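Local coordinates for protein CDP-4-keto-6-deoxy-D-glucose-3-dehydrase (Yersinia pseudotuberculosis, PDB 3BB8) that probably catalyses the pyridoxal-phosphate-dependent C-3 dehydration of CDP-4-keto-6-deoxy-D-glucose, a step in making lipopolysaccharide sugars, at residues T143-A148 / N170-A175; Q9-V14 / E45-V50. The protein carries 1 engineered substitution. All blocks are in the same frame, centred on the assembly; numbering follows the deposited sequence.

Interaction 1. Residues T143-A148 / N170-A175; sequences TYNVNA and NLFDLA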
loop_
_atom_site.group_PDB
_atom_site.type_symbol
_atom_site.label_atom_id
_atom_site.label_comp_id
_atom_site.label_asym_id
_atom_site.label_seq_id
_atom_site.Cartn_x
_atom_site.Cartn_y
_atom_site.Cartn_z
ATOM N N THR A 143 -0.893 28.276 15.957
ATOM C CA THR A 143 -0.409 26.915 16.154
ATOM C C THR A 143 -0.915 25.985 15.055
ATOM O O THR A 143 -0.269 24.991 14.724
ATOM C CB THR A 143 -0.839 26.357 17.524
ATOM O OG1 THR A 143 -2.237 26.044 17.499
ATOM C CG2 THR A 143 -0.570 27.374 18.621
ATOM N N TYR A 144 -2.073 26.315 14.494
ATOM C CA TYR A 144 -2.653 25.528 13.414
ATOM C C TYR A 144 -3.081 24.116 13.815
ATOM O O TYR A 144 -3.128 23.211 12.990
ATOM C CB TYR A 144 -1.699 25.493 12.218
ATOM C CG TYR A 144 -1.311 26.878 11.757
ATOM C CD1 TYR A 144 -0.108 27.458 12.164
ATOM C CD2 TYR A 144 -2.177 27.642 10.973
ATOM C CE1 TYR A 144 0.224 28.758 11.807
ATOM C CE2 TYR A 144 -1.857 28.945 10.618
ATOM C CZ TYR A 144 -0.651 29.499 11.040
ATOM O OH TYR A 144 -0.330 30.800 10.705
ATOM N N ASN A 145 -3.399 23.951 15.094
ATOM C CA ASN A 145 -3.866 22.686 15.621
ATOM C C ASN A 145 -5.235 22.891 16.264
ATOM O O ASN A 145 -5.641 24.023 16.539
ATOM C CB ASN A 145 -2.868 22.115 16.633
ATOM C CG ASN A 145 -1.712 21.388 15.960
ATOM O OD1 ASN A 145 -0.722 22.000 15.564
ATOM N ND2 ASN A 145 -1.847 20.077 15.809
ATOM N N VAL A 146 -5.942 21.791 16.503
ATOM C CA VAL A 146 -7.301 21.852 17.029
ATOM C C VAL A 146 -7.409 22.868 18.161
ATOM O O VAL A 146 -6.532 22.948 19.022
ATOM C CB VAL A 146 -7.770 20.477 17.539
ATOM C CG1 VAL A 146 -6.849 19.977 18.642
ATOM C CG2 VAL A 146 -9.207 20.557 18.031
ATOM N N ASN A 147 -8.489 23.641 18.153
ATOM C CA ASN A 147 -8.946 24.331 19.355
ATOM C C ASN A 147 -9.499 23.367 20.399
ATOM O O ASN A 147 -10.712 23.190 20.513
ATOM C CB ASN A 147 -9.998 25.384 19.001
ATOM C CG ASN A 147 -10.304 26.315 20.157
ATOM O OD1 ASN A 147 -11.010 27.310 19.998
ATOM N ND2 ASN A 147 -9.768 25.997 21.330
ATOM N N ALA A 148 -8.602 22.746 21.158
ATOM C CA ALA A 148 -8.993 21.743 22.140
ATOM C C ALA A 148 -10.265 22.003 22.940
ATOM O O ALA A 148 -11.032 21.074 23.205
ATOM C CB ALA A 148 -7.838 21.495 23.091
ATOM N N ASN A 170 3.933 20.829 14.838
ATOM C CA ASN A 170 3.464 21.463 16.059
ATOM C C ASN A 170 2.470 20.502 16.702
ATOM O O ASN A 170 1.725 19.810 16.013
ATOM C CB ASN A 170 2.824 22.821 15.744
ATOM C CG ASN A 170 2.630 23.677 16.989
ATOM O OD1 ASN A 170 3.402 23.582 17.949
ATOM N ND2 ASN A 170 1.606 24.526 16.972
ATOM N N LEU A 171 2.468 20.466 18.031
ATOM C CA LEU A 171 1.615 19.542 18.770
ATOM C C LEU A 171 0.292 20.197 19.149
ATOM O O LEU A 171 0.260 21.343 19.599
ATOM C CB LEU A 171 2.331 19.040 20.025
ATOM C CG LEU A 171 3.673 18.337 19.806
ATOM C CD1 LEU A 171 4.816 19.341 19.830
ATOM C CD2 LEU A 171 3.887 17.249 20.846
ATOM N N PHE A 172 -0.801 19.462 18.965
ATOM C CA PHE A 172 -2.095 19.864 19.504
ATOM C C PHE A 172 -2.136 19.696 21.019
ATOM O O PHE A 172 -1.237 19.100 21.613
ATOM C CB PHE A 172 -3.220 19.058 18.853
ATOM C CG PHE A 172 -3.163 17.586 19.152
ATOM C CD1 PHE A 172 -3.578 17.099 20.379
ATOM C CD2 PHE A 172 -2.692 16.692 18.206
ATOM C CE1 PHE A 172 -3.527 15.745 20.657
ATOM C CE2 PHE A 172 -2.638 15.338 18.478
ATOM C CZ PHE A 172 -3.056 14.864 19.705
ATOM N N ASP A 173 -3.187 20.222 21.640
ATOM C CA ASP A 173 -3.253 20.314 23.093
ATOM C C ASP A 173 -3.516 18.949 23.720
ATOM O O ASP A 173 -4.645 18.638 24.102
ATOM C CB ASP A 173 -4.336 21.306 23.519
ATOM C CG ASP A 173 -4.369 21.525 25.019
ATOM O OD1 ASP A 173 -3.784 20.700 25.754
ATOM O OD2 ASP A 173 -4.979 22.520 25.463
ATOM N N LEU A 174 -2.468 18.138 23.823
ATOM C CA LEU A 174 -2.603 16.769 24.309
ATOM C C LEU A 174 -3.293 16.689 25.667
ATOM O O LEU A 174 -4.121 15.799 25.911
ATOM C CB LEU A 174 -1.227 16.100 24.375
ATOM C CG LEU A 174 -0.783 15.420 23.074
ATOM C CD1 LEU A 174 0.697 15.095 23.134
ATOM C CD2 LEU A 174 -1.605 14.158 22.856
ATOM N N ALA A 175 -2.955 17.626 26.546
ATOM C CA ALA A 175 -3.538 17.670 27.876
ATOM C C ALA A 175 -5.059 17.666 27.800
ATOM O O ALA A 175 -5.716 16.837 28.432
ATOM C CB ALA A 175 -3.054 18.907 28.613
#

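Interaction 2. Residues Q9-V14 / E45-V50; sequences QIAELV and ELQLMV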
loop_
_atom_site.group_PDB
_atom_site.type_symbol
_atom_site.label_atom_id
_atom_site.label_comp_id
_atom_site.label_asym_id
_atom_site.label_seq_id
_atom_site.Cartn_x
_atom_site.Cartn_y
_atom_site.Cartn_z
ATOM N N GLN A 9 33.567 -4.336 -1.555
ATOM C CA GLN A 9 34.133 -3.560 -2.652
ATOM C C GLN A 9 33.051 -2.781 -3.392
ATOM O O GLN A 9 33.277 -1.657 -3.838
ATOM C CB GLN A 9 34.882 -4.472 -3.625
ATOM C CG GLN A 9 35.622 -3.731 -4.727
ATOM C CD GLN A 9 36.420 -4.660 -5.620
ATOM O OE1 GLN A 9 37.295 -5.390 -5.153
ATOM N NE2 GLN A 9 36.123 -4.638 -6.914
ATOM N N ILE A 10 31.875 -3.387 -3.520
ATOM C CA ILE A 10 30.701 -2.684 -4.022
ATOM C C ILE A 10 30.349 -1.494 -3.136
ATOM O O ILE A 10 30.028 -0.413 -3.632
ATOM C CB ILE A 10 29.481 -3.619 -4.117
ATOM C CG1 ILE A 10 29.706 -4.682 -5.195
ATOM C CG2 ILE A 10 28.219 -2.821 -4.405
ATOM C CD1 ILE A 10 28.572 -5.675 -5.320
ATOM N N ALA A 11 30.412 -1.699 -1.825
ATOM C CA ALA A 11 30.116 -0.638 -0.868
ATOM C C ALA A 11 31.035 0.558 -1.086
ATOM O O ALA A 11 30.668 1.699 -0.790
ATOM C CB ALA A 11 30.268 -1.162 0.557
ATOM N N GLU A 12 32.232 0.290 -1.606
ATOM C CA GLU A 12 33.211 1.335 -1.872
ATOM C C GLU A 12 32.777 2.150 -3.077
ATOM O O GLU A 12 32.544 3.351 -2.971
ATOM C CB GLU A 12 34.590 0.729 -2.153
ATOM C CG GLU A 12 35.090 -0.250 -1.099
ATOM C CD GLU A 12 35.204 0.367 0.282
ATOM O OE1 GLU A 12 35.620 -0.348 1.221
ATOM O OE2 GLU A 12 34.879 1.563 0.433
ATOM N N LEU A 13 32.668 1.488 -4.223
ATOM C CA LEU A 13 32.262 2.154 -5.457
ATOM C C LEU A 13 30.940 2.901 -5.287
ATOM O O LEU A 13 30.568 3.730 -6.122
ATOM C CB LEU A 13 32.141 1.133 -6.593
ATOM C CG LEU A 13 33.382 0.283 -6.885
ATOM C CD1 LEU A 13 33.147 -0.526 -8.151
ATOM C CD2 LEU A 13 34.604 1.176 -7.052
ATOM N N VAL A 14 30.232 2.594 -4.205
ATOM C CA VAL A 14 28.964 3.245 -3.908
ATOM C C VAL A 14 29.238 4.467 -3.036
ATOM O O VAL A 14 28.787 5.572 -3.342
ATOM C CB VAL A 14 27.992 2.282 -3.172
ATOM C CG1 VAL A 14 26.796 3.047 -2.631
ATOM C CG2 VAL A 14 27.513 1.205 -4.126
ATOM N N GLU A 45 22.462 5.624 2.933
ATOM C CA GLU A 45 21.196 5.228 2.332
ATOM C C GLU A 45 21.411 4.394 1.083
ATOM O O GLU A 45 20.860 3.300 0.968
ATOM C CB GLU A 45 20.334 6.446 1.967
ATOM C CG GLU A 45 19.741 7.217 3.150
ATOM C CD GLU A 45 20.780 8.024 3.900
ATOM O OE1 GLU A 45 21.746 8.474 3.254
ATOM O OE2 GLU A 45 20.634 8.224 5.122
ATOM N N LEU A 46 22.210 4.899 0.149
ATOM C CA LEU A 46 22.449 4.163 -1.087
ATOM C C LEU A 46 23.139 2.833 -0.845
ATOM O O LEU A 46 22.874 1.855 -1.544
ATOM C CB LEU A 46 23.276 4.986 -2.077
ATOM C CG LEU A 46 22.532 6.101 -2.821
ATOM C CD1 LEU A 46 22.342 7.287 -1.890
ATOM C CD2 LEU A 46 23.319 6.515 -4.059
ATOM N N GLN A 47 24.021 2.791 0.147
ATOM C CA GLN A 47 24.737 1.561 0.441
ATOM C C GLN A 47 23.781 0.464 0.902
ATOM O O GLN A 47 23.738 -0.623 0.308
ATOM C CB GLN A 47 25.814 1.809 1.494
ATOM C CG GLN A 47 26.970 2.661 0.980
ATOM C CD GLN A 47 28.126 2.742 1.960
ATOM O OE1 GLN A 47 27.946 3.103 3.124
ATOM N NE2 GLN A 47 29.326 2.411 1.487
ATOM N N LEU A 48 23.007 0.751 1.948
ATOM C CA LEU A 48 22.059 -0.227 2.460
ATOM C C LEU A 48 21.079 -0.690 1.381
ATOM O O LEU A 48 20.832 -1.887 1.246
ATOM C CB LEU A 48 21.297 0.330 3.666
ATOM C CG LEU A 48 22.163 0.720 4.866
ATOM C CD1 LEU A 48 21.306 0.770 6.124
ATOM C CD2 LEU A 48 23.283 -0.298 5.052
ATOM N N MET A 49 20.528 0.236 0.602
ATOM C CA MET A 49 19.596 -0.176 -0.440
ATOM C C MET A 49 20.266 -1.177 -1.375
ATOM O O MET A 49 19.612 -2.070 -1.918
ATOM C CB MET A 49 19.087 1.028 -1.232
ATOM C CG MET A 49 18.143 1.904 -0.439
ATOM S SD MET A 49 17.261 3.043 -1.499
ATOM C CE MET A 49 18.556 4.270 -1.803
ATOM N N VAL A 50 21.571 -1.023 -1.564
ATOM C CA VAL A 50 22.309 -1.942 -2.419
ATOM C C VAL A 50 22.422 -3.279 -1.699
ATOM O O VAL A 50 22.266 -4.335 -2.314
ATOM C CB VAL A 50 23.714 -1.394 -2.759
ATOM C CG1 VAL A 50 24.599 -2.503 -3.311
ATOM C CG2 VAL A 50 23.585 -0.295 -3.807
#

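Interaction 1. Residues T143-A148 / N170-A175
With CG of Asn-170 on the far side of CB from its own main-chain N (chi1 -166°), the amide swings across to Thr-143, whereas Asn-145 takes the rotamer that sets CG beside its N and drops its side chain against the backbone of Asn-170 to Phe-172. ND2 of Asn-170 donates to Thr-143 O at 3.0 Å, nearly straight at 169°, with the acceptor in the plane of the amide. The donor meets the carbonyl from its flank, at a C=O...N angle of 105°. Asparagine suits this buried place because one short amide ties together two separate backbone segments, donating to Thr-143 O and accepting from Thr-337 N through OD1.

Carbon contacts continue the join. CB of Asn-145 lies 3.7 Å from CA of Phe-172, and CG1 of Val-146 rests on CB of Phe-172 at 3.7 Å. The Phe-172 ring itself leads away from 143-148 to stack with His-166. Farther along, the small methyl of Ala-148 comes within 3.5 Å of CB of Asp-173, which stands at the N-cap of helix 174-184 and accepts from Glu-176 N through OD1.

Tyr-144 and Asn-145 together face Asp-140 in a G1 beta bulge, where strand 133-140 turns back into the short strand 145-146. The partner segment belongs to the beta-alpha-beta crossover from strand 159-165 through helix 174-184 to strand 187-191, part of the large mixed sheet of the aspartate aminotransferase fold.

Interaction 2. Residues Q9-V14 / E45-V50
Val-14 and Gln-47 bury the most surface here, followed by Val-50, and the three make up most of the join between helix 6-15 and helix 43-55. The short helical segments run roughly antiparallel, their N-to-C directions 145° apart and their axes 9.6 Å from each other at closest approach.

Val-14 points at the opposite helix and uses both of its branches. CG1, set opposite its own backbone N, reaches CG of Gln-47 at 3.6 Å and also CB of Leu-46 at 4.1 Å; CG2 faces CG2 of Val-50 more loosely, at 4.2 Å. A beta-branched residue fits because its two methyls spread over neighbouring turns without a long stem. Val-50 answers in the same way, its CG1 meeting CG2 of Ile-10 at 3.8 Å.

Gln-47 starts out along the flank of its helix, then extends beyond CG until its amide arrives at the other backbone. NE2 donates to Ala-11 O at 2.7 Å, short but bent, with an N-H...O angle of 144°. The oxygen lies in the plane of the glutamine amide, while the nitrogen stands 33° away from the carbonyl plane of Ala-11. The single methyl of Ala-11, its CB, lies 3.8 Å from the same NE2, so the small residue lets the amide come close to its backbone.

Elsewhere around helix 43-55, Glu-45 forms a salt bridge with Arg-305, while Leu-46 and Met-49 also pack on Ser-53 of the second subunit. Gln-9 likewise packs on Leu-13 of that subunit, placing the contact beside the dimer interface. Chemically, branched aliphatic groups supply most of the buried surface, and one amide-to-backbone hydrogen bond adds a directional tie between the helices.

Overall arrangement
Interactions 1 and 2 lie on opposite sides of the chain's centre, their own centres 42 Å apart and their nearest atoms about 23 Å from each other, so they do not touch. Along the sequence they come in series: both segments of interaction 2 precede 143-148. Interaction 1 is near the cofactor: the side chain of Asn-145 is about 9 Å from the bound pyridoxal phosphate, and that of Asn-170 about 9 Å from the side chain of cofactor-binding Asp-194. The same cofactor pocket includes the engineered Lys-220. Interaction 2 sits away from the annotated sites, beside the second subunit.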